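Local atomic coordinates of cytochrome P450 (PDB entry 3OFT), a protein that belongs to the cytochrome P450 family of haem-dependent enzymes and carries an iron protoporphyrin IX in a largely helical fold. Residues A96-F109 with L205-W219. Sequence-based numbering, arbitrary orientation.
Sequences AFRTPVMKGLASRF and LFSRILSEPVGGRPW. With HEM (protoporphyrin IX containing Fe), chain D.
R208, P100 and F97 bury the most surface where 96-109 packs on 205-219. The guanidinium of R208 lies over one face of the F109 ring. This is a cation-pi contact, with R208 CZ 3.4 Å from the ring centroid. The same group turns its edge to the carbonyl O of G104, which lies near the guanidinium plane. R208 NH1 donates to G104 O at 2.9 Å. The R208 chain bends at chi3 (-43°), which helps bring the group over the ring. G104 has no side chain, so I209 CG1 packs close to its CA. P100 sits at a kink in its helix, with CB on E212 CB at 3.6 Å and CG against W219 CZ2 and V214 CG2. Beside it, K103 NZ makes a long salt bridge to E212 OE1 at 3.6 Å. In the helical P450 fold, this contact joins helix 91-104, on the haem side, to helix 205-210 and the loop leading to the long helix 221-252. From the first of these helices R98 NH2 donates to haem O2D at 2.8 Å. F97 meets V214 over one face of its ring and W219 at the edge. V214 CG1 makes a CH-pi contact over the centre of the F97 ring, 3.6 Å from its centroid. The ring edge meets the W219 face in an offset edge-to-face pair, planes at 65°. Water 1 bridges A96 O and G215 N, on the type I' turn from V214 to R217.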
loop_
_atom_site.group_PDB
_atom_site.type_symbol
_atom_site.label_atom_id
_atom_site.label_comp_id
_atom_site.label_asym_id
_atom_site.label_seq_id
_atom_site.Cartn_x
_atom_site.Cartn_y
_atom_site.Cartn_z
ATOM N N ALA A 96 -5.960 21.033 3.556
ATOM C CA ALA A 96 -4.858 22.026 3.613
ATOM C C ALA A 96 -3.483 21.351 3.559
ATOM O O ALA A 96 -2.573 21.856 2.961
ATOM C CB ALA A 96 -4.969 22.898 4.821
ATOM N N PHE A 97 -3.348 20.189 4.175
ATOM C CA PHE A 97 -2.067 19.475 4.170
ATOM C C PHE A 97 -1.907 18.586 2.959
ATOM O O PHE A 97 -0.794 18.443 2.460
ATOM C CB PHE A 97 -1.935 18.628 5.444
ATOM C CG PHE A 97 -1.599 19.440 6.655
ATOM C CD1 PHE A 97 -0.284 19.804 6.923
ATOM C CD2 PHE A 97 -2.597 19.885 7.496
ATOM C CE1 PHE A 97 0.020 20.584 8.055
ATOM C CE2 PHE A 97 -2.302 20.658 8.628
ATOM C CZ PHE A 97 -1.002 20.987 8.917
ATOM N N ARG A 98 -2.997 17.980 2.489
ATOM C CA ARG A 98 -2.931 17.143 1.282
ATOM C C ARG A 98 -2.467 17.974 0.068
ATOM O O ARG A 98 -1.686 17.501 -0.752
ATOM C CB ARG A 98 -4.279 16.517 0.965
ATOM C CG ARG A 98 -4.240 15.520 -0.210
ATOM C CD ARG A 98 -5.616 14.916 -0.463
ATOM N NE ARG A 98 -5.683 14.296 -1.775
ATOM C CZ ARG A 98 -5.485 13.007 -2.048
ATOM N NH1 ARG A 98 -5.619 12.600 -3.319
ATOM N NH2 ARG A 98 -5.201 12.107 -1.094
ATOM N N THR A 99 -2.957 19.208 -0.029
ATOM C CA THR A 99 -2.637 20.042 -1.182
ATOM C C THR A 99 -1.147 20.126 -1.526
ATOM O O THR A 99 -0.792 19.742 -2.654
ATOM C CB THR A 99 -3.382 21.395 -1.131
ATOM O OG1 THR A 99 -4.787 21.135 -1.281
ATOM C CG2 THR A 99 -2.899 22.349 -2.254
ATOM N N PRO A 100 -0.274 20.580 -0.587
ATOM C CA PRO A 100 1.149 20.600 -0.953
ATOM C C PRO A 100 1.746 19.203 -1.154
ATOM O O PRO A 100 2.658 19.052 -1.947
ATOM C CB PRO A 100 1.828 21.310 0.224
ATOM C CG PRO A 100 0.879 21.172 1.378
ATOM C CD PRO A 100 -0.493 21.215 0.733
ATOM N N VAL A 101 1.262 18.187 -0.433
ATOM C CA VAL A 101 1.821 16.833 -0.631
ATOM C C VAL A 101 1.531 16.328 -2.061
ATOM O O VAL A 101 2.421 15.793 -2.715
ATOM C CB VAL A 101 1.238 15.843 0.408
ATOM C CG1 VAL A 101 1.607 14.403 0.053
ATOM C CG2 VAL A 101 1.742 16.226 1.817
ATOM N N MET A 102 0.310 16.560 -2.548
ATOM C CA MET A 102 -0.102 16.089 -3.897
ATOM C C MET A 102 0.689 16.836 -4.940
ATOM O O MET A 102 1.061 16.263 -5.958
ATOM C CB MET A 102 -1.571 16.378 -4.199
ATOM C CG MET A 102 -2.589 15.484 -3.627
ATOM S SD MET A 102 -4.196 15.841 -4.415
ATOM C CE MET A 102 -4.158 14.749 -5.848
ATOM N N LYS A 103 0.925 18.120 -4.692
ATOM C CA LYS A 103 1.770 18.937 -5.573
ATOM C C LYS A 103 3.158 18.314 -5.717
ATOM O O LYS A 103 3.655 18.175 -6.824
ATOM C CB LYS A 103 1.893 20.370 -5.053
ATOM C CG LYS A 103 2.673 21.298 -5.986
ATOM C CD LYS A 103 2.512 22.769 -5.607
ATOM C CE LYS A 103 3.185 23.653 -6.675
ATOM N NZ LYS A 103 2.837 25.095 -6.518
ATOM N N GLY A 104 3.747 17.893 -4.599
ATOM C CA GLY A 104 5.039 17.223 -4.588
ATOM C C GLY A 104 5.094 15.978 -5.448
ATOM O O GLY A 104 6.138 15.719 -6.082
ATOM N N LEU A 105 3.976 15.240 -5.497
ATOM C CA LEU A 105 3.842 13.971 -6.214
ATOM C C LEU A 105 3.117 13.992 -7.573
ATOM O O LEU A 105 2.687 12.934 -8.073
ATOM C CB LEU A 105 3.163 12.952 -5.294
ATOM C CG LEU A 105 4.094 12.514 -4.169
ATOM C CD1 LEU A 105 3.305 11.925 -2.969
ATOM C CD2 LEU A 105 5.169 11.524 -4.730
ATOM N N ALA A 106 2.986 15.170 -8.163
ATOM C CA ALA A 106 2.262 15.343 -9.433
ATOM C C ALA A 106 2.958 14.610 -10.585
ATOM O O ALA A 106 4.161 14.342 -10.514
ATOM C CB ALA A 106 2.145 16.840 -9.769
ATOM N N SER A 107 2.193 14.297 -11.631
ATOM C CA SER A 107 2.688 13.503 -12.750
ATOM C C SER A 107 3.973 14.039 -13.389
ATOM O O SER A 107 4.823 13.250 -13.765
ATOM C CB SER A 107 1.628 13.334 -13.818
ATOM O OG SER A 107 0.419 12.911 -13.223
ATOM N N ARG A 108 4.117 15.358 -13.512
ATOM C CA ARG A 108 5.339 15.903 -14.105
ATOM C C ARG A 108 6.603 15.528 -13.317
ATOM O O ARG A 108 7.668 15.273 -13.905
ATOM C CB ARG A 108 5.256 17.427 -14.312
ATOM C CG ARG A 108 5.057 18.263 -13.033
ATOM C CD ARG A 108 5.394 19.770 -13.256
ATOM N NE ARG A 108 4.625 20.378 -14.355
ATOM C CZ ARG A 108 5.154 20.805 -15.500
ATOM N NH1 ARG A 108 6.470 20.726 -15.717
ATOM N NH2 ARG A 108 4.375 21.333 -16.424
ATOM N N PHE A 109 6.488 15.488 -11.998
ATOM C CA PHE A 109 7.595 15.088 -11.166
ATOM C C PHE A 109 7.860 13.585 -11.239
ATOM O O PHE A 109 9.047 13.160 -11.295
ATOM C CB PHE A 109 7.383 15.556 -9.728
ATOM C CG PHE A 109 8.448 15.089 -8.783
ATOM C CD1 PHE A 109 9.743 15.620 -8.850
ATOM C CD2 PHE A 109 8.167 14.110 -7.830
ATOM C CE1 PHE A 109 10.754 15.193 -7.970
ATOM C CE2 PHE A 109 9.173 13.671 -6.939
ATOM C CZ PHE A 109 10.476 14.229 -7.016
ATOM N N LEU A 205 11.651 15.389 -3.597
ATOM C CA LEU A 205 10.303 15.280 -3.025
ATOM C C LEU A 205 10.090 16.040 -1.731
ATOM O O LEU A 205 9.106 16.777 -1.622
ATOM C CB LEU A 205 9.907 13.817 -2.813
ATOM C CG LEU A 205 8.514 13.485 -2.278
ATOM C CD1 LEU A 205 7.386 14.150 -3.111
ATOM C CD2 LEU A 205 8.311 11.932 -2.151
ATOM N N PHE A 206 10.948 15.845 -0.729
ATOM C CA PHE A 206 10.719 16.514 0.559
ATOM C C PHE A 206 10.796 18.028 0.381
ATOM O O PHE A 206 9.945 18.768 0.888
ATOM C CB PHE A 206 11.728 16.075 1.629
ATOM C CG PHE A 206 11.398 14.761 2.328
ATOM C CD1 PHE A 206 10.309 13.972 1.952
ATOM C CD2 PHE A 206 12.213 14.328 3.393
ATOM C CE1 PHE A 206 10.029 12.739 2.630
ATOM C CE2 PHE A 206 11.963 13.091 4.066
ATOM C CZ PHE A 206 10.886 12.314 3.690
ATOM N N SER A 207 11.840 18.495 -0.302
ATOM C CA SER A 207 12.047 19.939 -0.525
ATOM C C SER A 207 10.841 20.613 -1.140
ATOM O O SER A 207 10.458 21.739 -0.766
ATOM C CB SER A 207 13.223 20.184 -1.476
ATOM O OG SER A 207 14.453 19.815 -0.900
ATOM N N ARG A 208 10.261 19.942 -2.113
ATOM C CA ARG A 208 9.169 20.525 -2.831
ATOM C C ARG A 208 7.876 20.610 -2.035
ATOM O O ARG A 208 7.104 21.544 -2.201
ATOM C CB ARG A 208 8.987 19.782 -4.127
ATOM C CG ARG A 208 9.907 20.442 -5.190
ATOM C CD ARG A 208 9.804 19.767 -6.513
ATOM N NE ARG A 208 9.796 18.356 -6.219
ATOM C CZ ARG A 208 8.733 17.595 -6.307
ATOM N NH1 ARG A 208 7.589 18.105 -6.757
ATOM N NH2 ARG A 208 8.839 16.325 -5.938
ATOM N N ILE A 209 7.650 19.656 -1.149
ATOM C CA ILE A 209 6.438 19.710 -0.322
ATOM C C ILE A 209 6.648 20.713 0.808
ATOM O O ILE A 209 5.758 21.521 1.111
ATOM C CB ILE A 209 6.104 18.328 0.304
ATOM C CG1 ILE A 209 5.755 17.309 -0.805
ATOM C CG2 ILE A 209 4.923 18.487 1.263
ATOM C CD1 ILE A 209 5.573 15.857 -0.321
ATOM N N LEU A 210 7.842 20.684 1.401
ATOM C CA LEU A 210 8.149 21.460 2.596
ATOM C C LEU A 210 8.343 22.950 2.283
ATOM O O LEU A 210 8.221 23.775 3.182
ATOM C CB LEU A 210 9.360 20.896 3.336
ATOM C CG LEU A 210 9.120 19.512 3.984
ATOM C CD1 LEU A 210 10.411 18.962 4.598
ATOM C CD2 LEU A 210 8.000 19.571 4.968
ATOM N N SER A 211 8.560 23.291 1.016
ATOM C CA SER A 211 8.739 24.719 0.647
ATOM C C SER A 211 7.395 25.384 0.271
ATOM O O SER A 211 7.305 26.611 0.065
ATOM C CB SER A 211 9.806 24.873 -0.460
ATOM O OG SER A 211 9.309 24.391 -1.704
ATOM N N GLU A 212 6.354 24.568 0.197
ATOM C CA GLU A 212 4.989 25.048 0.026
ATOM C C GLU A 212 4.390 25.463 1.371
ATOM O O GLU A 212 4.705 24.857 2.407
ATOM C CB GLU A 212 4.111 23.946 -0.549
ATOM C CG GLU A 212 4.446 23.528 -1.951
ATOM C CD GLU A 212 4.171 24.657 -2.941
ATOM O OE1 GLU A 212 5.092 24.989 -3.722
ATOM O OE2 GLU A 212 3.053 25.219 -2.899
ATOM N N PRO A 213 3.505 26.481 1.358
ATOM C CA PRO A 213 2.758 26.812 2.557
ATOM C C PRO A 213 1.650 25.792 2.850
ATOM O O PRO A 213 1.201 25.065 1.959
ATOM C CB PRO A 213 2.138 28.168 2.220
ATOM C CG PRO A 213 1.963 28.153 0.738
ATOM C CD PRO A 213 3.099 27.301 0.199
ATOM N N VAL A 214 1.221 25.741 4.102
ATOM C CA VAL A 214 0.003 25.018 4.441
ATOM C C VAL A 214 -0.975 26.062 4.954
ATOM O O VAL A 214 -0.681 26.745 5.925
ATOM C CB VAL A 214 0.258 23.948 5.503
ATOM C CG1 VAL A 214 -1.079 23.376 6.046
ATOM C CG2 VAL A 214 1.060 22.838 4.900
ATOM N N GLY A 215 -2.123 26.182 4.289
ATOM C CA GLY A 215 -3.148 27.171 4.646
ATOM C C GLY A 215 -2.553 28.557 4.805
ATOM O O GLY A 215 -2.872 29.267 5.762
ATOM N N GLY A 216 -1.651 28.931 3.905
ATOM C CA GLY A 216 -1.060 30.289 3.925
ATOM C C GLY A 216 -0.051 30.612 5.022
ATOM O O GLY A 216 0.250 31.792 5.288
ATOM N N ARG A 217 0.503 29.580 5.657
ATOM C CA ARG A 217 1.570 29.783 6.650
ATOM C C ARG A 217 2.616 28.638 6.498
ATOM O O ARG A 217 2.345 27.656 5.803
ATOM C CB ARG A 217 0.970 29.930 8.067
ATOM C CG ARG A 217 -0.066 28.874 8.493
ATOM C CD ARG A 217 0.609 27.794 9.236
ATOM N NE ARG A 217 -0.302 26.794 9.773
ATOM C CZ ARG A 217 0.056 25.536 10.014
ATOM N NH1 ARG A 217 1.306 25.150 9.773
ATOM N NH2 ARG A 217 -0.832 24.664 10.486
ATOM N N PRO A 218 3.818 28.781 7.091
ATOM C CA PRO A 218 4.835 27.741 6.856
ATOM C C PRO A 218 4.521 26.427 7.587
ATOM O O PRO A 218 3.874 26.462 8.623
ATOM C CB PRO A 218 6.121 28.357 7.450
ATOM C CG PRO A 218 5.840 29.870 7.502
ATOM C CD PRO A 218 4.369 29.970 7.780
ATOM N N TRP A 219 5.015 25.293 7.091
ATOM C CA TRP A 219 4.972 24.037 7.875
ATOM C C TRP A 219 5.642 24.249 9.231
ATOM O O TRP A 219 6.716 24.867 9.291
ATOM C CB TRP A 219 5.762 22.927 7.173
ATOM C CG TRP A 219 5.106 22.370 5.936
ATOM C CD1 TRP A 219 5.165 22.903 4.663
ATOM C CD2 TRP A 219 4.345 21.157 5.825
ATOM N NE1 TRP A 219 4.493 22.096 3.781
ATOM C CE2 TRP A 219 3.970 21.020 4.458
ATOM C CE3 TRP A 219 3.929 20.179 6.743
ATOM C CZ2 TRP A 219 3.176 19.946 3.988
ATOM C CZ3 TRP A 219 3.160 19.093 6.266
ATOM C CH2 TRP A 219 2.774 19.007 4.913
HETATM C CHA HEM D . -3.080 6.789 0.912
HETATM C CHB HEM D . -2.516 2.424 -1.170
HETATM C CHC HEM D . 1.882 3.736 -2.665
HETATM C CHD HEM D . 1.716 7.561 0.241
HETATM C C1A HEM D . -3.315 5.522 0.409
HETATM C C2A HEM D . -4.578 4.828 0.498
HETATM C C3A HEM D . -4.456 3.632 -0.065
HETATM C C4A HEM D . -3.069 3.497 -0.514
HETATM C CMA HEM D . -5.583 2.570 -0.129
HETATM C CAA HEM D . -5.888 5.409 1.105
HETATM C CBA HEM D . -5.825 5.225 2.605
HETATM C CGA HEM D . -7.109 5.662 3.294
HETATM O O1A HEM D . -7.125 5.680 4.564
HETATM O O2A HEM D . -8.146 5.999 2.641
HETATM C C1B HEM D . -1.271 2.386 -1.782
HETATM C C2B HEM D . -0.764 1.322 -2.609
HETATM C C3B HEM D . 0.461 1.708 -3.018
HETATM C C4B HEM D . 0.738 3.015 -2.453
HETATM C CMB HEM D . -1.538 0.029 -2.925
HETATM C CAB HEM D . 1.512 1.008 -3.883
HETATM C CBB HEM D . 1.360 -0.238 -4.369
HETATM C C1C HEM D . 2.275 4.884 -2.042
HETATM C C2C HEM D . 3.513 5.620 -2.257
HETATM C C3C HEM D . 3.457 6.680 -1.401
HETATM C C4C HEM D . 2.176 6.682 -0.732
HETATM C CMC HEM D . 4.652 5.192 -3.237
HETATM C CAC HEM D . 4.451 7.844 -1.171
HETATM C CBC HEM D . 5.764 7.704 -1.315
HETATM C C1D HEM D . 0.434 7.724 0.652
HETATM C C2D HEM D . -0.016 8.823 1.495
HETATM C C3D HEM D . -1.508 8.596 1.657
HETATM C C4D HEM D . -1.829 7.383 0.958
HETATM C CMD HEM D . 0.842 10.015 2.049
HETATM C CAD HEM D . -2.448 9.532 2.470
HETATM C CBD HEM D . -3.211 10.370 1.429
HETATM C CGD HEM D . -4.269 11.150 2.217
HETATM O O1D HEM D . -4.593 10.814 3.375
HETATM O O2D HEM D . -4.856 12.096 1.681
HETATM N NA HEM D . -2.410 4.681 -0.242
HETATM N NB HEM D . -0.341 3.406 -1.761
HETATM N NC HEM D . 1.478 5.584 -1.150
HETATM N ND HEM D . -0.647 6.893 0.380
HETATM FE FE HEM D . -0.504 5.177 -0.755
HETATM O O HOH W 1 -2.656 24.368 2.039
HETATM O O HOH W 2 0.294 4.141 1.246
#